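Local atomic coordinates of DUF309 domain-containing protein (Thermus thermophilus, PDB entry 2CWY), a protein that is of unknown function but belongs to the DUF309 family and folds as a small, single-chain bundle of five helices. Residues Glu6-Leu11 / His21-Pro26; Arg36-Gly41 / Leu79-Leu84; Arg60-Ala65 / Glu87-Leu92. All coordinates share one frame; numbering follows the deposited sequence.

Interaction 1: Glu6-Leu11 / His21-Pro26; sequences EEVLGL and HEVLEP
Val-8 and Leu-11 of helix 5-13 face Val-23 and Leu-24 of helix 17-30, and together they form the apolar seam of a helical hairpin: two consecutive helices, joined by a short connection, that run nearly antiparallel. The short axes lie 10.8 Å apart at an angle of 152°, a spacing wide enough for branched side chains to meet by their methyl groups while the backbones stay well separated. The CA atoms of Val-8 and Val-23 are the nearest pair, at 7.9 Å.

The two valines adopt the same rotamer. In Val-8, CG1 stands anti to the backbone N (chi1 176°), which places CG2 beside that N, and it is CG2 that turns to the partner helix. There it meets the CD2 branch of Leu-24 at 4.2 Å, the two side chains approaching at a slant. CD2 is the bent branch of this leucine, while CD1 continues the extended line from CA. A looser touch, Val-8 CG2 to Val-23 CG1 at 4.5 Å, widens the patch.

The seam runs from the interior of the protein to its rim, for Val-8 and Leu-24 are buried whereas Val-23 and Leu-11 are partly exposed. Val-42 and Ile-43 of helix 33-53 also pack on Leu-24, and Val-20 extends the apolar contact of Val-8 and Leu-11 along helix 17-30. Further on, helix 17-30 bends at Pro-26, whose ring nitrogen cannot donate to the preceding turn. At the more exposed end of the seam, Leu-11 is drawn out along its chain, with CD1 anti to CA (chi2 165°), and this outermost methyl lies 4.1 Å from Val-23 CG2.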
loop_
_atom_site.group_PDB
_atom_site.type_symbol
_atom_site.label_atom_id
_atom_site.label_comp_id
_atom_site.label_asym_id
_atom_site.label_seq_id
_atom_site.Cartn_x
_atom_site.Cartn_y
_atom_site.Cartn_z
ATOM N N GLU A 6 -10.762 -2.343 -6.860
ATOM C CA GLU A 6 -10.671 -2.201 -8.304
ATOM C C GLU A 6 -10.349 -0.739 -8.604
ATOM O O GLU A 6 -9.508 -0.436 -9.440
ATOM C CB GLU A 6 -11.986 -2.611 -8.968
ATOM C CG GLU A 6 -11.848 -2.937 -10.456
ATOM C CD GLU A 6 -10.620 -3.802 -10.779
ATOM O OE1 GLU A 6 -10.177 -4.594 -9.911
ATOM O OE2 GLU A 6 -10.102 -3.698 -11.914
ATOM N N GLU A 7 -11.016 0.171 -7.907
ATOM C CA GLU A 7 -10.767 1.597 -8.091
ATOM C C GLU A 7 -9.374 1.985 -7.610
ATOM O O GLU A 7 -8.658 2.738 -8.278
ATOM C CB GLU A 7 -11.789 2.426 -7.311
ATOM C CG GLU A 7 -13.151 2.446 -7.946
ATOM C CD GLU A 7 -13.082 2.900 -9.388
ATOM O OE1 GLU A 7 -12.584 4.027 -9.628
ATOM O OE2 GLU A 7 -13.518 2.125 -10.268
ATOM N N VAL A 8 -8.993 1.469 -6.449
ATOM C CA VAL A 8 -7.695 1.798 -5.871
ATOM C C VAL A 8 -6.560 1.313 -6.753
ATOM O O VAL A 8 -5.601 2.036 -7.001
ATOM C CB VAL A 8 -7.558 1.207 -4.453
ATOM C CG1 VAL A 8 -6.158 1.478 -3.902
ATOM C CG2 VAL A 8 -8.615 1.821 -3.533
ATOM N N LEU A 9 -6.673 0.091 -7.244
ATOM C CA LEU A 9 -5.631 -0.450 -8.109
ATOM C C LEU A 9 -5.637 0.301 -9.443
ATOM O O LEU A 9 -4.628 0.337 -10.151
ATOM C CB LEU A 9 -5.846 -1.952 -8.309
ATOM C CG LEU A 9 -5.683 -2.749 -7.014
ATOM C CD1 LEU A 9 -5.962 -4.220 -7.271
ATOM C CD2 LEU A 9 -4.275 -2.542 -6.468
ATOM N N GLY A 10 -6.779 0.904 -9.768
ATOM C CA GLY A 10 -6.892 1.688 -10.986
ATOM C C GLY A 10 -6.003 2.914 -10.854
ATOM O O GLY A 10 -5.276 3.274 -11.781
ATOM N N LEU A 11 -6.059 3.563 -9.695
ATOM C CA LEU A 11 -5.222 4.735 -9.443
ATOM C C LEU A 11 -3.758 4.314 -9.493
ATOM O O LEU A 11 -2.917 5.004 -10.079
ATOM C CB LEU A 11 -5.510 5.318 -8.057
ATOM C CG LEU A 11 -6.914 5.864 -7.805
ATOM C CD1 LEU A 11 -7.104 6.046 -6.299
ATOM C CD2 LEU A 11 -7.106 7.189 -8.545
ATOM N N HIS A 21 -2.723 6.928 -1.483
ATOM C CA HIS A 21 -2.479 7.239 -0.084
ATOM C C HIS A 21 -3.637 8.052 0.525
ATOM O O HIS A 21 -4.162 7.720 1.596
ATOM C CB HIS A 21 -1.139 7.985 0.018
ATOM C CG HIS A 21 -0.675 8.211 1.420
ATOM N ND1 HIS A 21 0.651 8.417 1.736
ATOM C CD2 HIS A 21 -1.354 8.256 2.591
ATOM C CE1 HIS A 21 0.769 8.575 3.043
ATOM N NE2 HIS A 21 -0.433 8.483 3.586
ATOM N N GLU A 22 -4.045 9.109 -0.169
ATOM C CA GLU A 22 -5.136 9.968 0.286
ATOM C C GLU A 22 -6.484 9.251 0.354
ATOM O O GLU A 22 -7.255 9.465 1.286
ATOM C CB GLU A 22 -5.263 11.174 -0.647
ATOM C CG GLU A 22 -6.176 12.261 -0.129
ATOM C CD GLU A 22 -6.329 13.391 -1.116
ATOM O OE1 GLU A 22 -5.309 13.796 -1.718
ATOM O OE2 GLU A 22 -7.469 13.877 -1.285
ATOM N N VAL A 23 -6.771 8.396 -0.628
ATOM C CA VAL A 23 -8.039 7.677 -0.659
ATOM C C VAL A 23 -8.166 6.634 0.456
ATOM O O VAL A 23 -9.259 6.403 0.969
ATOM C CB VAL A 23 -8.260 7.014 -2.060
ATOM C CG1 VAL A 23 -9.382 5.985 -2.015
ATOM C CG2 VAL A 23 -8.614 8.091 -3.068
ATOM N N LEU A 24 -7.047 6.035 0.853
ATOM C CA LEU A 24 -7.071 5.014 1.895
ATOM C C LEU A 24 -7.006 5.542 3.328
ATOM O O LEU A 24 -7.338 4.821 4.267
ATOM C CB LEU A 24 -5.938 4.017 1.672
ATOM C CG LEU A 24 -6.003 3.191 0.387
ATOM C CD1 LEU A 24 -4.764 2.310 0.323
ATOM C CD2 LEU A 24 -7.265 2.331 0.372
ATOM N N GLU A 25 -6.580 6.789 3.506
ATOM C CA GLU A 25 -6.493 7.341 4.852
ATOM C C GLU A 25 -7.766 7.229 5.697
ATOM O O GLU A 25 -7.695 6.810 6.855
ATOM C CB GLU A 25 -6.052 8.807 4.822
ATOM C CG GLU A 25 -5.825 9.357 6.216
ATOM C CD GLU A 25 -5.650 10.864 6.238
ATOM O OE1 GLU A 25 -6.091 11.527 5.278
ATOM O OE2 GLU A 25 -5.082 11.383 7.222
ATOM N N PRO A 26 -8.946 7.588 5.135
ATOM C CA PRO A 26 -10.205 7.510 5.889
ATOM C C PRO A 26 -10.527 6.096 6.359
ATOM O O PRO A 26 -11.097 5.914 7.432
ATOM C CB PRO A 26 -11.258 8.026 4.900
ATOM C CG PRO A 26 -10.466 8.810 3.877
ATOM C CD PRO A 26 -9.194 8.029 3.748
#

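Interaction 2: Arg36-Gly41 / Leu79-Leu84; sequences RRLLQG and LDWRSL
The buried core between helix 33-53 and the start of helix 81-92 is built here on one methyl group: CD1 of Leu-38, against which Trp-81 and Leu-79 both pack. It lies 3.7 Å from Trp-81 CD1 and 3.8 Å from Trp-81 CB, so the leucine rests where the indole joins its stem, with the two side chains inclined to each other. Leu-38 reaches there by its bent branch, since CD2 is the one that prolongs the line from CA. The second neighbour of the same methyl is Leu-79 CD2, at 4.3 Å.

In Trp-81, CG takes the crowded position between the backbone N and the carbonyl carbon (chi1 61°), and with that torsion the CB-CG-CD1 corner is what meets Leu-38 CD1. The indole nitrogen NE1 donates to Pro-73 O, and CG of the following Arg-82 sits over one face of the ring, offset toward its rim.

Leu-79 and Trp-81 lie at a helix N-terminus. Asp-80 is the N-cap, its OD1 accepting a weak, 3.4 Å bond from Ser-83 N, and it is also the centre of an inverse gamma turn in which Trp-81 N donates weakly to Leu-79 O. Leu-79 and Trp-81 therefore flank the capping residue, and both direct their CB toward helix 33-53, while that of Asp-80 points away. Beyond Leu-79, Trp-5 of helix 5-13 and Val-42 continue the apolar packing.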
loop_
_atom_site.group_PDB
_atom_site.type_symbol
_atom_site.label_atom_id
_atom_site.label_comp_id
_atom_site.label_asym_id
_atom_site.label_seq_id
_atom_site.Cartn_x
_atom_site.Cartn_y
_atom_site.Cartn_z
ATOM N N ARG A 36 -6.385 -2.685 9.761
ATOM C CA ARG A 36 -5.665 -1.423 9.899
ATOM C C ARG A 36 -4.221 -1.622 9.436
ATOM O O ARG A 36 -3.649 -0.765 8.761
ATOM C CB ARG A 36 -5.709 -0.913 11.360
ATOM C CG ARG A 36 -5.402 0.590 11.520
ATOM C CD ARG A 36 -5.301 1.023 13.000
ATOM N NE ARG A 36 -4.963 2.442 13.153
ATOM C CZ ARG A 36 -5.848 3.437 13.177
ATOM N NH1 ARG A 36 -7.145 3.185 13.070
ATOM N NH2 ARG A 36 -5.436 4.695 13.297
ATOM N N ARG A 37 -3.636 -2.771 9.762
ATOM C CA ARG A 37 -2.265 -3.033 9.349
ATOM C C ARG A 37 -2.181 -3.108 7.824
ATOM O O ARG A 37 -1.282 -2.530 7.203
ATOM C CB ARG A 37 -1.767 -4.342 9.983
ATOM C CG ARG A 37 -1.326 -4.176 11.440
ATOM C CD ARG A 37 -1.112 -5.530 12.093
ATOM N NE ARG A 37 -0.176 -6.349 11.330
ATOM C CZ ARG A 37 -0.140 -7.675 11.390
ATOM N NH1 ARG A 37 -0.989 -8.322 12.181
ATOM N NH2 ARG A 37 0.729 -8.350 10.650
ATOM N N LEU A 38 -3.130 -3.815 7.220
ATOM C CA LEU A 38 -3.148 -3.938 5.780
ATOM C C LEU A 38 -3.246 -2.567 5.117
ATOM O O LEU A 38 -2.491 -2.266 4.198
ATOM C CB LEU A 38 -4.323 -4.796 5.335
ATOM C CG LEU A 38 -4.525 -4.769 3.820
ATOM C CD1 LEU A 38 -3.419 -5.572 3.137
ATOM C CD2 LEU A 38 -5.865 -5.321 3.489
ATOM N N LEU A 39 -4.181 -1.736 5.577
ATOM C CA LEU A 39 -4.355 -0.405 4.984
ATOM C C LEU A 39 -3.092 0.447 5.102
ATOM O O LEU A 39 -2.671 1.089 4.132
ATOM C CB LEU A 39 -5.566 0.296 5.620
ATOM C CG LEU A 39 -6.904 -0.353 5.223
ATOM C CD1 LEU A 39 -7.983 0.006 6.227
ATOM C CD2 LEU A 39 -7.299 0.102 3.814
ATOM N N GLN A 40 -2.462 0.439 6.272
ATOM C CA GLN A 40 -1.251 1.220 6.432
ATOM C C GLN A 40 -0.111 0.668 5.572
ATOM O O GLN A 40 0.707 1.425 5.083
ATOM C CB GLN A 40 -0.820 1.270 7.890
ATOM C CG GLN A 40 0.146 2.420 8.146
ATOM C CD GLN A 40 0.321 2.699 9.614
ATOM O OE1 GLN A 40 0.582 1.788 10.398
ATOM N NE2 GLN A 40 0.184 3.961 9.999
ATOM N N GLY A 41 -0.069 -0.650 5.393
ATOM C CA GLY A 41 0.965 -1.260 4.575
ATOM C C GLY A 41 0.836 -0.823 3.123
ATOM O O GLY A 41 1.824 -0.464 2.484
ATOM N N LEU A 79 -8.168 -8.005 -1.121
ATOM C CA LEU A 79 -6.943 -7.610 -1.815
ATOM C C LEU A 79 -5.804 -8.639 -1.751
ATOM O O LEU A 79 -5.478 -9.154 -0.683
ATOM C CB LEU A 79 -6.415 -6.288 -1.231
ATOM C CG LEU A 79 -5.052 -5.830 -1.771
ATOM C CD1 LEU A 79 -5.189 -5.445 -3.241
ATOM C CD2 LEU A 79 -4.543 -4.657 -0.945
ATOM N N ASP A 80 -5.206 -8.935 -2.898
ATOM C CA ASP A 80 -4.057 -9.839 -2.938
ATOM C C ASP A 80 -2.842 -8.934 -2.704
ATOM O O ASP A 80 -2.149 -8.541 -3.646
ATOM C CB ASP A 80 -3.955 -10.508 -4.312
ATOM C CG ASP A 80 -2.762 -11.448 -4.424
ATOM O OD1 ASP A 80 -1.938 -11.505 -3.481
ATOM O OD2 ASP A 80 -2.652 -12.128 -5.469
ATOM N N TRP A 81 -2.581 -8.600 -1.444
ATOM C CA TRP A 81 -1.473 -7.704 -1.135
ATOM C C TRP A 81 -0.084 -8.268 -1.419
ATOM O O TRP A 81 0.863 -7.508 -1.630
ATOM C CB TRP A 81 -1.561 -7.219 0.317
ATOM C CG TRP A 81 -1.484 -8.288 1.334
ATOM C CD1 TRP A 81 -2.531 -8.929 1.947
ATOM C CD2 TRP A 81 -0.295 -8.868 1.856
ATOM N NE1 TRP A 81 -2.058 -9.875 2.822
ATOM C CE2 TRP A 81 -0.688 -9.862 2.787
ATOM C CE3 TRP A 81 1.070 -8.650 1.630
ATOM C CZ2 TRP A 81 0.240 -10.638 3.492
ATOM C CZ3 TRP A 81 1.994 -9.418 2.328
ATOM C CH2 TRP A 81 1.573 -10.404 3.250
ATOM N N ARG A 82 0.054 -9.595 -1.403
ATOM C CA ARG A 82 1.350 -10.200 -1.709
ATOM C C ARG A 82 1.796 -9.773 -3.103
ATOM O O ARG A 82 2.970 -9.488 -3.324
ATOM C CB ARG A 82 1.262 -11.727 -1.641
ATOM C CG ARG A 82 1.182 -12.277 -0.240
ATOM C CD ARG A 82 2.530 -12.191 0.451
ATOM N NE ARG A 82 2.558 -13.003 1.664
ATOM C CZ ARG A 82 3.548 -12.987 2.551
ATOM N NH1 ARG A 82 4.601 -12.198 2.363
ATOM N NH2 ARG A 82 3.477 -13.751 3.631
ATOM N N SER A 83 0.854 -9.717 -4.042
ATOM C CA SER A 83 1.163 -9.305 -5.411
ATOM C C SER A 83 1.551 -7.832 -5.474
ATOM O O SER A 83 2.502 -7.451 -6.170
ATOM C CB SER A 83 -0.046 -9.551 -6.323
ATOM O OG SER A 83 0.172 -9.003 -7.611
ATOM N N LEU A 84 0.809 -7.002 -4.743
ATOM C CA LEU A 84 1.077 -5.569 -4.716
ATOM C C LEU A 84 2.449 -5.297 -4.104
ATOM O O LEU A 84 3.195 -4.451 -4.579
ATOM C CB LEU A 84 -0.002 -4.851 -3.903
ATOM C CG LEU A 84 0.008 -3.325 -3.936
ATOM C CD1 LEU A 84 -0.051 -2.826 -5.383
ATOM C CD2 LEU A 84 -1.204 -2.812 -3.144
#

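Interaction 3: Arg60-Ala65 / Glu87-Leu92; sequences RNLRKA and EARRRL
Leu-62 of helix 59-69 packs against both Arg-89 and Leu-92, residues one turn apart on helix 81-92, touching them with CB and its two methyls. Its CB lies 3.9 Å from Leu-92 CD1, and its CD2 comes 4.0 Å from the same methyl. The two leucine side chains lie alongside each other, with their chains running opposite ways. Toward Arg-89 the leucine offers its forked end: CD2 is 4.0 Å and CD1 4.1 Å from Arg-89 CG, and the arginine chain crosses the leucine at roughly a right angle. Only the aliphatic part of Arg-89 is used here, an apolar face lent by a charged residue.

The torsions explain the division. Leu-62 has CG anti to its own N (chi1 173°), which throws the fork toward helix 81-92, whereas Leu-92 is extended, CD1 anti to CA, and reaches across with its outermost methyl.

In the next shell, Arg-89 runs straight from CG to NE and ends in a salt bridge from NH2 to Glu-66 OE2. Glu-66 is one turn beyond Leu-62, so the methylenes and the guanidinium of one arginine grip the same helix. A second ion pair lies within helix 81-92: Arg-91 NE donates to Glu-87 OE1 at 2.8 Å and 174°, with the oxygen in the guanidinium plane and using its anti lone pair. The same oxygen also accepts from Trp-12 NE1, a double demand that should help to fix the carboxylate's rotation.

Behind the pair, toward the interior, lies helix 33-53. Leu-49 packs on Leu-92, Arg-52 NH2 donates to Leu-92 O, and Leu-45 touches Ala-65, so the paired helices 59-69 and 81-92 both lie against that long helix.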
loop_
_atom_site.group_PDB
_atom_site.type_symbol
_atom_site.label_atom_id
_atom_site.label_comp_id
_atom_site.label_asym_id
_atom_site.label_seq_id
_atom_site.Cartn_x
_atom_site.Cartn_y
_atom_site.Cartn_z
ATOM N N ARG A 60 12.785 3.074 3.230
ATOM C CA ARG A 60 12.330 3.205 4.615
ATOM C C ARG A 60 10.826 2.888 4.657
ATOM O O ARG A 60 10.354 2.144 5.527
ATOM C CB ARG A 60 12.611 4.619 5.141
ATOM C CG ARG A 60 12.290 4.804 6.621
ATOM C CD ARG A 60 12.771 6.165 7.142
ATOM N NE ARG A 60 12.645 6.265 8.597
ATOM C CZ ARG A 60 12.994 7.335 9.308
ATOM N NH1 ARG A 60 13.494 8.407 8.700
ATOM N NH2 ARG A 60 12.843 7.337 10.630
ATOM N N ASN A 61 10.084 3.447 3.705
ATOM C CA ASN A 61 8.654 3.192 3.602
ATOM C C ASN A 61 8.390 1.711 3.280
ATOM O O ASN A 61 7.500 1.102 3.869
ATOM C CB ASN A 61 8.032 4.106 2.536
ATOM C CG ASN A 61 7.762 5.518 3.056
ATOM O OD1 ASN A 61 7.503 6.446 2.280
ATOM N ND2 ASN A 61 7.810 5.679 4.367
ATOM N N LEU A 62 9.164 1.121 2.365
ATOM C CA LEU A 62 8.972 -0.297 2.039
ATOM C C LEU A 62 9.184 -1.153 3.291
ATOM O O LEU A 62 8.405 -2.073 3.559
ATOM C CB LEU A 62 9.944 -0.762 0.946
ATOM C CG LEU A 62 9.925 -2.267 0.669
ATOM C CD1 LEU A 62 8.542 -2.693 0.218
ATOM C CD2 LEU A 62 10.963 -2.614 -0.381
ATOM N N ARG A 63 10.231 -0.840 4.061
ATOM C CA ARG A 63 10.533 -1.575 5.291
ATOM C C ARG A 63 9.370 -1.482 6.286
ATOM O O ARG A 63 8.970 -2.487 6.893
ATOM C CB ARG A 63 11.815 -1.033 5.957
ATOM C CG ARG A 63 11.934 -1.394 7.445
ATOM C CD ARG A 63 13.307 -1.067 8.043
ATOM N NE ARG A 63 13.786 0.279 7.729
ATOM C CZ ARG A 63 13.175 1.410 8.079
ATOM N NH1 ARG A 63 12.038 1.384 8.766
ATOM N NH2 ARG A 63 13.721 2.580 7.758
ATOM N N LYS A 64 8.825 -0.281 6.458
ATOM C CA LYS A 64 7.699 -0.106 7.381
ATOM C C LYS A 64 6.475 -0.868 6.873
ATOM O O LYS A 64 5.730 -1.466 7.657
ATOM C CB LYS A 64 7.383 1.377 7.534
ATOM C CG LYS A 64 8.511 2.135 8.223
ATOM C CD LYS A 64 8.363 3.633 8.049
ATOM C CE LYS A 64 7.155 4.165 8.766
ATOM N NZ LYS A 64 7.085 5.656 8.614
ATOM N N ALA A 65 6.262 -0.840 5.560
ATOM C CA ALA A 65 5.139 -1.565 4.977
ATOM C C ALA A 65 5.283 -3.066 5.239
ATOM O O ALA A 65 4.321 -3.743 5.604
ATOM C CB ALA A 65 5.065 -1.310 3.478
ATOM N N GLU A 87 5.092 -6.211 -6.580
ATOM C CA GLU A 87 5.258 -5.180 -7.599
ATOM C C GLU A 87 6.043 -3.988 -7.050
ATOM O O GLU A 87 6.978 -3.499 -7.692
ATOM C CB GLU A 87 3.907 -4.695 -8.146
ATOM C CG GLU A 87 4.077 -3.613 -9.244
ATOM C CD GLU A 87 2.770 -2.964 -9.680
ATOM O OE1 GLU A 87 2.818 -1.819 -10.184
ATOM O OE2 GLU A 87 1.695 -3.592 -9.533
ATOM N N ALA A 88 5.664 -3.520 -5.862
ATOM C CA ALA A 88 6.364 -2.392 -5.245
ATOM C C ALA A 88 7.847 -2.705 -5.098
ATOM O O ALA A 88 8.704 -1.873 -5.422
ATOM C CB ALA A 88 5.769 -2.085 -3.876
ATOM N N ARG A 89 8.153 -3.895 -4.594
ATOM C CA ARG A 89 9.543 -4.296 -4.418
ATOM C C ARG A 89 10.300 -4.233 -5.737
ATOM O O ARG A 89 11.407 -3.700 -5.802
ATOM C CB ARG A 89 9.622 -5.708 -3.841
ATOM C CG ARG A 89 9.400 -5.775 -2.339
ATOM C CD ARG A 89 9.220 -7.222 -1.887
ATOM N NE ARG A 89 9.179 -7.333 -0.431
ATOM C CZ ARG A 89 8.761 -8.408 0.230
ATOM N NH1 ARG A 89 8.336 -9.473 -0.435
ATOM N NH2 ARG A 89 8.788 -8.428 1.555
ATOM N N ARG A 90 9.708 -4.763 -6.797
ATOM C CA ARG A 90 10.381 -4.735 -8.087
ATOM C C ARG A 90 10.591 -3.315 -8.584
ATOM O O ARG A 90 11.690 -2.978 -9.047
ATOM C CB ARG A 90 9.606 -5.572 -9.100
ATOM C CG ARG A 90 9.776 -7.040 -8.829
ATOM C CD ARG A 90 8.903 -7.903 -9.711
ATOM N NE ARG A 90 9.136 -9.319 -9.433
ATOM C CZ ARG A 90 8.292 -10.279 -9.785
ATOM N NH1 ARG A 90 7.175 -9.965 -10.422
ATOM N NH2 ARG A 90 8.554 -11.544 -9.491
ATOM N N ARG A 91 9.570 -2.469 -8.459
ATOM C CA ARG A 91 9.701 -1.080 -8.891
ATOM C C ARG A 91 10.775 -0.322 -8.104
ATOM O O ARG A 91 11.393 0.606 -8.623
ATOM C CB ARG A 91 8.366 -0.343 -8.770
ATOM C CG ARG A 91 7.353 -0.731 -9.848
ATOM C CD ARG A 91 6.068 0.081 -9.744
ATOM N NE ARG A 91 5.117 -0.287 -10.791
ATOM C CZ ARG A 91 5.216 0.096 -12.057
ATOM N NH1 ARG A 91 6.220 0.871 -12.441
ATOM N NH2 ARG A 91 4.313 -0.308 -12.948
ATOM N N LEU A 92 10.989 -0.717 -6.852
ATOM C CA LEU A 92 11.980 -0.064 -6.008
ATOM C C LEU A 92 13.359 -0.684 -6.137
ATOM O O LEU A 92 14.339 -0.151 -5.607
ATOM C CB LEU A 92 11.535 -0.111 -4.543
ATOM C CG LEU A 92 10.252 0.659 -4.226
ATOM C CD1 LEU A 92 9.834 0.414 -2.774
ATOM C CD2 LEU A 92 10.471 2.132 -4.484
#

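In this all-helical fold, helix 33-53 is the common neighbour: interaction 2 takes it as one partner, and residues of the other two contacts pack on it. Interaction 2 lies closest to the chain's centre and is wholly buried; the centres of interactions 1 and 3 lie about 9 Å from the chain's centre, on opposite sides, and both mix buried with partly exposed residues. Interaction 1 is purely aliphatic, interaction 2 adds an aromatic ring and a capped helix start, and interaction 3 adds arginine methylenes with ion pairs near the surface. Interactions 2 and 3 share helix 81-92 and touch at Gly-41 O and Ala-65 CB (3.5 Å), whereas Leu-24 CD2 meets Leu-39 CD2 (4.1 Å) between interactions 1 and 2.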